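Local coordinates for protein chromatin structure-remodeling complex subunit RSC2 (Saccharomyces cerevisiae, PDB 4BB7) that is a subunit of the RSC chromatin-remodelling complex and, through the BAH domain present here, binds histone H3, at residues R76-F81 with Y220-D225; F168-S173 with R228-P233; S173-L178 with G204-R209. One frame throughout, in Å; residues are numbered along the deposited sequence.

Interaction 1. Residues R76-F81 with Y220-D225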
# COMPACT_ATOMS: atom_id res chain seq x y z
N ARG A 76 14.83 -5.37 -27.26
CA ARG A 76 15.75 -5.45 -28.39
C ARG A 76 15.83 -4.11 -29.10
O ARG A 76 14.81 -3.46 -29.34
CB ARG A 76 15.32 -6.55 -29.36
CG ARG A 76 15.39 -7.95 -28.78
CD ARG A 76 14.64 -8.97 -29.62
NE ARG A 76 14.99 -8.90 -31.04
CZ ARG A 76 14.83 -9.90 -31.90
NH1 ARG A 76 14.33 -11.06 -31.49
NH2 ARG A 76 15.17 -9.74 -33.17
N VAL A 77 17.04 -3.70 -29.44
CA VAL A 77 17.27 -2.40 -30.05
C VAL A 77 16.49 -2.23 -31.35
O VAL A 77 16.23 -1.11 -31.79
CB VAL A 77 18.77 -2.19 -30.33
CG1 VAL A 77 19.23 -3.13 -31.43
CG2 VAL A 77 19.04 -0.75 -30.71
N ASP A 78 16.10 -3.34 -31.96
CA ASP A 78 15.40 -3.28 -33.24
C ASP A 78 13.89 -3.43 -33.08
O ASP A 78 13.18 -3.68 -34.07
CB ASP A 78 15.95 -4.32 -34.22
CG ASP A 78 15.73 -5.75 -33.75
OD1 ASP A 78 15.86 -6.00 -32.53
OD2 ASP A 78 15.41 -6.61 -34.59
N ARG A 79 13.39 -3.27 -31.86
CA ARG A 79 11.95 -3.34 -31.63
C ARG A 79 11.22 -2.11 -32.17
O ARG A 79 11.71 -0.98 -32.07
CB ARG A 79 11.64 -3.55 -30.14
CG ARG A 79 10.15 -3.79 -29.87
CD ARG A 79 9.90 -4.51 -28.55
NE ARG A 79 8.47 -4.77 -28.34
CZ ARG A 79 7.90 -5.97 -28.45
NH1 ARG A 79 8.63 -7.03 -28.75
NH2 ARG A 79 6.60 -6.10 -28.25
N LEU A 80 10.05 -2.33 -32.75
CA LEU A 80 9.23 -1.25 -33.28
C LEU A 80 8.03 -0.99 -32.38
O LEU A 80 7.60 -1.88 -31.64
CB LEU A 80 8.76 -1.59 -34.70
CG LEU A 80 9.87 -1.73 -35.74
CD1 LEU A 80 9.31 -2.25 -37.06
CD2 LEU A 80 10.59 -0.40 -35.92
N PHE A 81 7.49 0.22 -32.46
CA PHE A 81 6.38 0.62 -31.61
C PHE A 81 5.39 1.47 -32.38
O PHE A 81 5.76 2.18 -33.31
CB PHE A 81 6.88 1.42 -30.40
CG PHE A 81 7.84 0.67 -29.53
CD1 PHE A 81 7.38 -0.18 -28.54
CD2 PHE A 81 9.21 0.83 -29.70
CE1 PHE A 81 8.27 -0.86 -27.73
CE2 PHE A 81 10.10 0.14 -28.89
CZ PHE A 81 9.63 -0.70 -27.90
N TYR A 220 9.80 -6.46 -34.94
CA TYR A 220 11.19 -6.08 -35.16
C TYR A 220 11.49 -5.60 -36.58
O TYR A 220 10.93 -6.09 -37.55
CB TYR A 220 12.11 -7.24 -34.77
CG TYR A 220 11.77 -7.83 -33.42
CD1 TYR A 220 12.04 -7.13 -32.25
CD2 TYR A 220 11.16 -9.08 -33.31
CE1 TYR A 220 11.72 -7.66 -31.01
CE2 TYR A 220 10.84 -9.62 -32.07
CZ TYR A 220 11.13 -8.90 -30.93
OH TYR A 220 10.82 -9.41 -29.69
N ALA A 221 12.40 -4.63 -36.67
CA ALA A 221 12.71 -3.96 -37.93
C ALA A 221 13.60 -4.80 -38.85
O ALA A 221 13.77 -4.47 -40.03
CB ALA A 221 13.36 -2.61 -37.66
N THR A 222 14.16 -5.88 -38.32
CA THR A 222 15.13 -6.68 -39.05
C THR A 222 14.53 -7.99 -39.55
O THR A 222 15.21 -8.78 -40.20
CB THR A 222 16.35 -7.00 -38.18
OG1 THR A 222 15.92 -7.69 -37.00
CG2 THR A 222 17.06 -5.72 -37.77
N SER A 223 13.26 -8.21 -39.24
CA SER A 223 12.57 -9.42 -39.66
C SER A 223 12.35 -9.40 -41.17
O SER A 223 12.12 -8.34 -41.75
CB SER A 223 11.22 -9.53 -38.96
OG SER A 223 11.37 -9.54 -37.55
N ASP A 224 12.44 -10.56 -41.81
CA ASP A 224 12.09 -10.65 -43.22
C ASP A 224 10.62 -10.30 -43.40
O ASP A 224 10.27 -9.47 -44.24
CB ASP A 224 12.37 -12.06 -43.75
CG ASP A 224 13.82 -12.27 -44.09
OD1 ASP A 224 14.39 -11.43 -44.82
OD2 ASP A 224 14.40 -13.28 -43.63
N ASP A 225 9.77 -10.94 -42.61
CA ASP A 225 8.33 -10.78 -42.75
C ASP A 225 7.78 -9.58 -42.00
O ASP A 225 8.39 -9.07 -41.06
CB ASP A 225 7.59 -12.04 -42.26
CG ASP A 225 7.85 -13.24 -43.14
OD1 ASP A 225 8.46 -13.07 -44.22
OD2 ASP A 225 7.43 -14.35 -42.76
O HOH W 1 14.28 -10.24 -36.27
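Asp78 OD2 draws the shortest polar bond of this contact: Thr222 OG1 donates to it at 2.7 Å, arriving on the anti side of the carboxylate and 24° out of its plane. The same oxygen takes a weak bond from Arg76 NH2, and Arg76 NE makes an equally weak one to Asp78 OD1 at 3.4 Å, part of a salt bridge at the edge of the guanidinium. Held this way, the guanidinium lies flat over Tyr220. Its plane is 11° from the ring, and Arg76 CZ stands 3.7 Å from the ring centroid, almost exactly on the normal, a cation-pi stack. The bend in the arginine chain (chi3 50°) also sets Arg76 CD 3.5 Å from Tyr220 CE1. With an alanine here instead of Tyr220, the Arg76 guanidinium would probably lose the ring face it rests on and be freer to turn. Arg79 NH1 lies 3.4 Å from Tyr220 OH; the salt-bridge partner of Arg79 is Glu219. The backbones meet in a single bridge between Arg79 and Tyr220, where Ala221 N donates to Asp78 O at 2.9 Å. On the far side of this bond from the stack, Leu80 CD2 packs against Ala221 CB at 3.9 Å. A water takes a weak bond from Arg76 NH2 and donates to Thr222 OG1 and Ser223 OG. Each segment makes a type I turn here, Arg76 to Arg79 and Tyr220 to Ser223, and the contact ties a turn in the BAH domain to the long loop before strand 230-231. With one carboxylate shared between arginine and threonine, the arginine's positive charge is probably in part compensated by that carboxylate and the tyrosine face.

Interaction 2. Residues F168-S173 with R228-P233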
# COMPACT_ATOMS: atom_id res chain seq x y z
N PHE A 168 -0.94 0.50 -39.76
CA PHE A 168 -0.23 1.24 -38.73
C PHE A 168 1.22 1.51 -39.11
O PHE A 168 1.93 0.62 -39.57
CB PHE A 168 -0.27 0.48 -37.40
CG PHE A 168 -1.64 0.32 -36.83
CD1 PHE A 168 -2.54 -0.57 -37.40
CD2 PHE A 168 -2.03 1.05 -35.72
CE1 PHE A 168 -3.80 -0.72 -36.87
CE2 PHE A 168 -3.30 0.90 -35.19
CZ PHE A 168 -4.18 0.01 -35.77
N PHE A 169 1.66 2.75 -38.91
CA PHE A 169 3.08 3.06 -38.98
C PHE A 169 3.71 2.64 -37.66
O PHE A 169 3.21 3.00 -36.60
CB PHE A 169 3.31 4.56 -39.19
CG PHE A 169 2.94 5.05 -40.55
CD1 PHE A 169 3.82 4.94 -41.61
CD2 PHE A 169 1.71 5.66 -40.77
CE1 PHE A 169 3.48 5.41 -42.87
CE2 PHE A 169 1.37 6.13 -42.02
CZ PHE A 169 2.26 6.01 -43.07
N LYS A 170 4.78 1.86 -37.74
CA LYS A 170 5.56 1.52 -36.55
C LYS A 170 6.80 2.41 -36.55
O LYS A 170 7.24 2.86 -37.61
CB LYS A 170 5.96 0.05 -36.57
CG LYS A 170 4.90 -0.91 -36.03
CD LYS A 170 4.79 -0.80 -34.52
CE LYS A 170 4.16 -2.04 -33.91
NZ LYS A 170 5.09 -3.19 -33.90
N TYR A 171 7.36 2.66 -35.37
CA TYR A 171 8.48 3.58 -35.24
C TYR A 171 9.63 2.95 -34.47
O TYR A 171 9.40 2.16 -33.56
CB TYR A 171 8.02 4.88 -34.56
CG TYR A 171 6.89 5.57 -35.29
CD1 TYR A 171 5.59 5.08 -35.22
CD2 TYR A 171 7.13 6.69 -36.06
CE1 TYR A 171 4.56 5.70 -35.90
CE2 TYR A 171 6.10 7.33 -36.74
CZ TYR A 171 4.82 6.83 -36.66
OH TYR A 171 3.80 7.46 -37.33
N PRO A 172 10.87 3.30 -34.84
CA PRO A 172 12.06 2.77 -34.18
C PRO A 172 12.15 3.24 -32.74
O PRO A 172 11.66 4.32 -32.40
CB PRO A 172 13.20 3.36 -35.01
CG PRO A 172 12.64 4.62 -35.57
CD PRO A 172 11.20 4.30 -35.87
N SER A 173 12.79 2.43 -31.90
CA SER A 173 12.90 2.71 -30.47
C SER A 173 13.42 4.10 -30.19
O SER A 173 14.38 4.56 -30.83
CB SER A 173 13.81 1.68 -29.80
OG SER A 173 14.01 2.01 -28.44
N ARG A 228 0.55 -7.45 -43.22
CA ARG A 228 0.07 -6.44 -44.16
C ARG A 228 -0.42 -5.15 -43.50
O ARG A 228 -0.38 -4.08 -44.12
CB ARG A 228 -1.03 -7.01 -45.05
N TYR A 229 -0.87 -5.24 -42.25
CA TYR A 229 -1.44 -4.06 -41.59
C TYR A 229 -0.39 -3.19 -40.92
O TYR A 229 -0.72 -2.19 -40.30
CB TYR A 229 -2.52 -4.46 -40.57
CG TYR A 229 -2.07 -5.51 -39.57
CD1 TYR A 229 -1.48 -5.14 -38.37
CD2 TYR A 229 -2.23 -6.86 -39.84
CE1 TYR A 229 -1.07 -6.09 -37.47
CE2 TYR A 229 -1.82 -7.81 -38.94
CZ TYR A 229 -1.24 -7.42 -37.76
OH TYR A 229 -0.83 -8.38 -36.86
N ILE A 230 0.87 -3.57 -41.07
CA ILE A 230 1.97 -2.79 -40.49
C ILE A 230 2.92 -2.24 -41.56
O ILE A 230 3.23 -2.91 -42.54
CB ILE A 230 2.76 -3.61 -39.46
CG1 ILE A 230 1.98 -3.66 -38.14
CG2 ILE A 230 4.14 -3.02 -39.23
CD1 ILE A 230 2.59 -4.58 -37.11
N ILE A 231 3.36 -1.00 -41.35
CA ILE A 231 4.33 -0.36 -42.22
C ILE A 231 5.57 0.03 -41.42
O ILE A 231 5.51 0.89 -40.55
CB ILE A 231 3.75 0.91 -42.88
CG1 ILE A 231 2.80 0.54 -44.01
CG2 ILE A 231 4.87 1.79 -43.42
CD1 ILE A 231 1.51 -0.09 -43.55
N ARG A 232 6.69 -0.61 -41.72
CA ARG A 232 7.93 -0.31 -41.01
C ARG A 232 8.59 0.96 -41.55
O ARG A 232 8.21 1.45 -42.62
CB ARG A 232 8.89 -1.50 -41.11
CG ARG A 232 8.37 -2.75 -40.43
CD ARG A 232 9.44 -3.82 -40.34
NE ARG A 232 9.60 -4.55 -41.60
CZ ARG A 232 10.39 -5.61 -41.74
NH1 ARG A 232 11.09 -6.07 -40.71
NH2 ARG A 232 10.48 -6.22 -42.92
N PRO A 233 9.56 1.51 -40.80
CA PRO A 233 10.31 2.69 -41.24
C PRO A 233 10.96 2.52 -42.61
O PRO A 233 11.38 1.42 -42.96
CB PRO A 233 11.40 2.82 -40.16
CG PRO A 233 10.80 2.20 -38.96
CD PRO A 233 9.95 1.07 -39.45
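Strand 166-172 takes the short strand 230-231 as a parallel neighbour in a mixed sheet, pairing Phe168 with Ile230 and Phe169 with Ile231. Three backbone bonds hold the two together. Phe168 N donates to Tyr229 O at 2.8 Å, Phe168 O accepts from Ile231 N at 2.8 Å, and Lys170 N closes the run on Ile231 O at 3.1 Å. Phe168 thus uses both its N-H and its carbonyl toward the same neighbour, reaching the residues before and after its partner Ile230.

Side chains alternate between the faces of the sheet. On the one bearing Phe169 and Ile231, the two lie alongside each other and point the same way. Ile231 CG2, lying opposite the backbone N with CG1 at a chi1 of -76°, comes 3.8 Å from Phe169 CD1. On the face of Phe168 and Ile230, Lys170 CG leans over to Ile230 CG2 at 3.9 Å; the lysine chain then bends, and its NZ bonds to Gly218 O. The Phe168 ring turns an edge to Tyr229 O and meets the rings of Phe109 and Tyr82. Beyond the last bond, Pro172 CD slides past Pro233 CG at 3.8 Å, and Lys170 O faces Pro233 CD; a proline has no N-H to give, and the pairing stops there. Strands 80-82 and 248-250 pair with 166-172 antiparallel, which makes the sheet mixed; toward 230-231 the hydrogen bonds slant from one residue to both flanks of its partner, as is characteristic of parallel beta sheet.

Interaction 3. Residues S173-L178 with G204-R209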
# COMPACT_ATOMS: atom_id res chain seq x y z
N SER A 173 12.79 2.43 -31.90
CA SER A 173 12.90 2.71 -30.47
C SER A 173 13.42 4.10 -30.19
O SER A 173 14.38 4.56 -30.83
CB SER A 173 13.81 1.68 -29.80
OG SER A 173 14.01 2.01 -28.44
N PRO A 174 12.81 4.79 -29.22
CA PRO A 174 13.23 6.13 -28.80
C PRO A 174 14.53 6.09 -27.99
O PRO A 174 15.16 7.13 -27.81
CB PRO A 174 12.07 6.59 -27.91
CG PRO A 174 11.51 5.33 -27.35
CD PRO A 174 11.65 4.31 -28.45
N ILE A 175 14.93 4.90 -27.53
CA ILE A 175 16.18 4.77 -26.76
C ILE A 175 17.21 3.91 -27.48
O ILE A 175 18.15 3.41 -26.87
CB ILE A 175 15.94 4.21 -25.34
CG1 ILE A 175 15.25 2.84 -25.39
CG2 ILE A 175 15.14 5.19 -24.49
CD1 ILE A 175 15.00 2.23 -24.03
N ARG A 176 17.04 3.75 -28.79
CA ARG A 176 18.01 3.01 -29.58
C ARG A 176 19.40 3.60 -29.39
O ARG A 176 20.41 2.89 -29.46
CB ARG A 176 17.63 3.04 -31.06
CG ARG A 176 17.35 4.43 -31.59
CD ARG A 176 17.04 4.43 -33.07
NE ARG A 176 16.49 5.72 -33.49
CZ ARG A 176 16.23 6.05 -34.75
NH1 ARG A 176 16.49 5.18 -35.73
NH2 ARG A 176 15.74 7.24 -35.04
N HIS A 177 19.45 4.91 -29.12
CA HIS A 177 20.72 5.62 -28.97
C HIS A 177 21.49 5.20 -27.72
O HIS A 177 22.60 5.66 -27.49
CB HIS A 177 20.50 7.13 -28.97
CG HIS A 177 19.88 7.66 -27.72
ND1 HIS A 177 18.64 7.25 -27.27
CD2 HIS A 177 20.32 8.57 -26.82
CE1 HIS A 177 18.35 7.89 -26.15
NE2 HIS A 177 19.35 8.69 -25.85
N LEU A 178 20.89 4.33 -26.92
CA LEU A 178 21.53 3.88 -25.68
C LEU A 178 22.20 2.52 -25.83
O LEU A 178 22.60 1.91 -24.84
CB LEU A 178 20.51 3.83 -24.54
CG LEU A 178 19.78 5.14 -24.24
CD1 LEU A 178 18.70 4.90 -23.20
CD2 LEU A 178 20.77 6.20 -23.77
N GLY A 204 14.69 2.82 -19.81
CA GLY A 204 14.96 1.41 -20.02
C GLY A 204 16.26 1.21 -20.77
O GLY A 204 17.04 2.15 -20.95
N ALA A 205 16.50 -0.01 -21.23
CA ALA A 205 17.73 -0.33 -21.94
C ALA A 205 17.44 -1.09 -23.23
O ALA A 205 16.35 -1.64 -23.41
CB ALA A 205 18.67 -1.13 -21.06
N VAL A 206 18.43 -1.12 -24.12
CA VAL A 206 18.31 -1.86 -25.36
C VAL A 206 19.50 -2.79 -25.55
O VAL A 206 20.61 -2.49 -25.12
CB VAL A 206 18.19 -0.93 -26.58
CG1 VAL A 206 16.90 -0.13 -26.51
CG2 VAL A 206 19.39 -0.00 -26.65
N TYR A 207 19.25 -3.93 -26.19
CA TYR A 207 20.31 -4.90 -26.45
C TYR A 207 20.16 -5.54 -27.84
O TYR A 207 19.16 -5.32 -28.53
CB TYR A 207 20.32 -5.97 -25.37
CG TYR A 207 19.05 -6.79 -25.28
CD1 TYR A 207 17.90 -6.25 -24.73
CD2 TYR A 207 19.01 -8.10 -25.73
CE1 TYR A 207 16.73 -6.98 -24.64
CE2 TYR A 207 17.85 -8.85 -25.65
CZ TYR A 207 16.72 -8.28 -25.10
OH TYR A 207 15.56 -9.02 -25.02
N MET A 208 21.16 -6.31 -28.24
CA MET A 208 21.17 -6.90 -29.58
C MET A 208 20.74 -8.37 -29.57
O MET A 208 20.93 -9.07 -28.59
CB MET A 208 22.57 -6.75 -30.21
CG MET A 208 22.56 -6.54 -31.72
SD MET A 208 24.19 -6.16 -32.42
CE MET A 208 24.52 -4.55 -31.71
N ARG A 209 20.16 -8.81 -30.68
CA ARG A 209 19.74 -10.20 -30.82
C ARG A 209 19.73 -10.61 -32.29
O ARG A 209 19.48 -9.79 -33.17
CB ARG A 209 18.35 -10.41 -30.21
CG ARG A 209 18.34 -10.57 -28.70
CD ARG A 209 19.08 -11.84 -28.27
NE ARG A 209 19.17 -11.97 -26.82
CZ ARG A 209 20.14 -11.45 -26.07
NH1 ARG A 209 21.11 -10.75 -26.64
NH2 ARG A 209 20.13 -11.62 -24.76
O HOH W 2 21.16 0.04 -22.90
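Chi1 of 58° places Ile175 CG1 between its own backbone N and carbonyl carbon, and an extended chi2 then carries CD1 out to the backbone of Gly204. Val206, with CG1 beside its backbone N (chi1 -65°), meets that chain obliquely. Ile175 CG1 comes within 3.6 Å of Val206 CG1. At the tip of the chain, Ile175 CD1 is 3.6 Å from Gly204 C. The other valine methyl, Val206 CG2, rests 3.6 Å from Ile175 O and also touches the backbone of Leu178, so the valine is fitted into the bend of the 173-178 segment. Leu178 CD1 adds an approach to Gly204 O at 3.9 Å.

No direct hydrogen bond joins the segments. A water spans them instead, donating to Leu178 O at 3.1 Å and accepting from Val206 N at 3.2 Å. The bend has its own support: Ser173 OG accepts from Ile175 N in an ST turn, within a type I turn from Ser173 to Arg176, and the same hydroxyl bonds to His75 NE2.

His75 also touches Ile175 and Val206, which brings strand 75-76 against both segments. That strand runs parallel to strand 206-207 as its partner in a two-stranded sheet, while the turn of 173-178 comes after strand 166-172 in the chain and packs across Val206.

Interactions 1 and 2 lie 9 Å apart between centres and share a sheet, in which strands 80-82 and 166-172 are neighbours: Phe81 O and Tyr171 N are 2.6 Å apart, a probable hydrogen bond. Arg232 joins them again, its NH1 lying 2.7 Å from Ser223 O. Interaction 3, about 12 Å from the centre of interaction 1, meets it through Val77 N and Tyr207 O, a probable hydrogen bond at 2.8 Å. Ser173 belongs to both interactions 2 and 3, whose centres are about 17 Å apart. Interaction 1 holds the BAH-domain residues 76-81; interactions 2 and 3 join parts of the 168-233 chain and touch 76-81 through Tyr171 and Tyr207. No ligand marks a site.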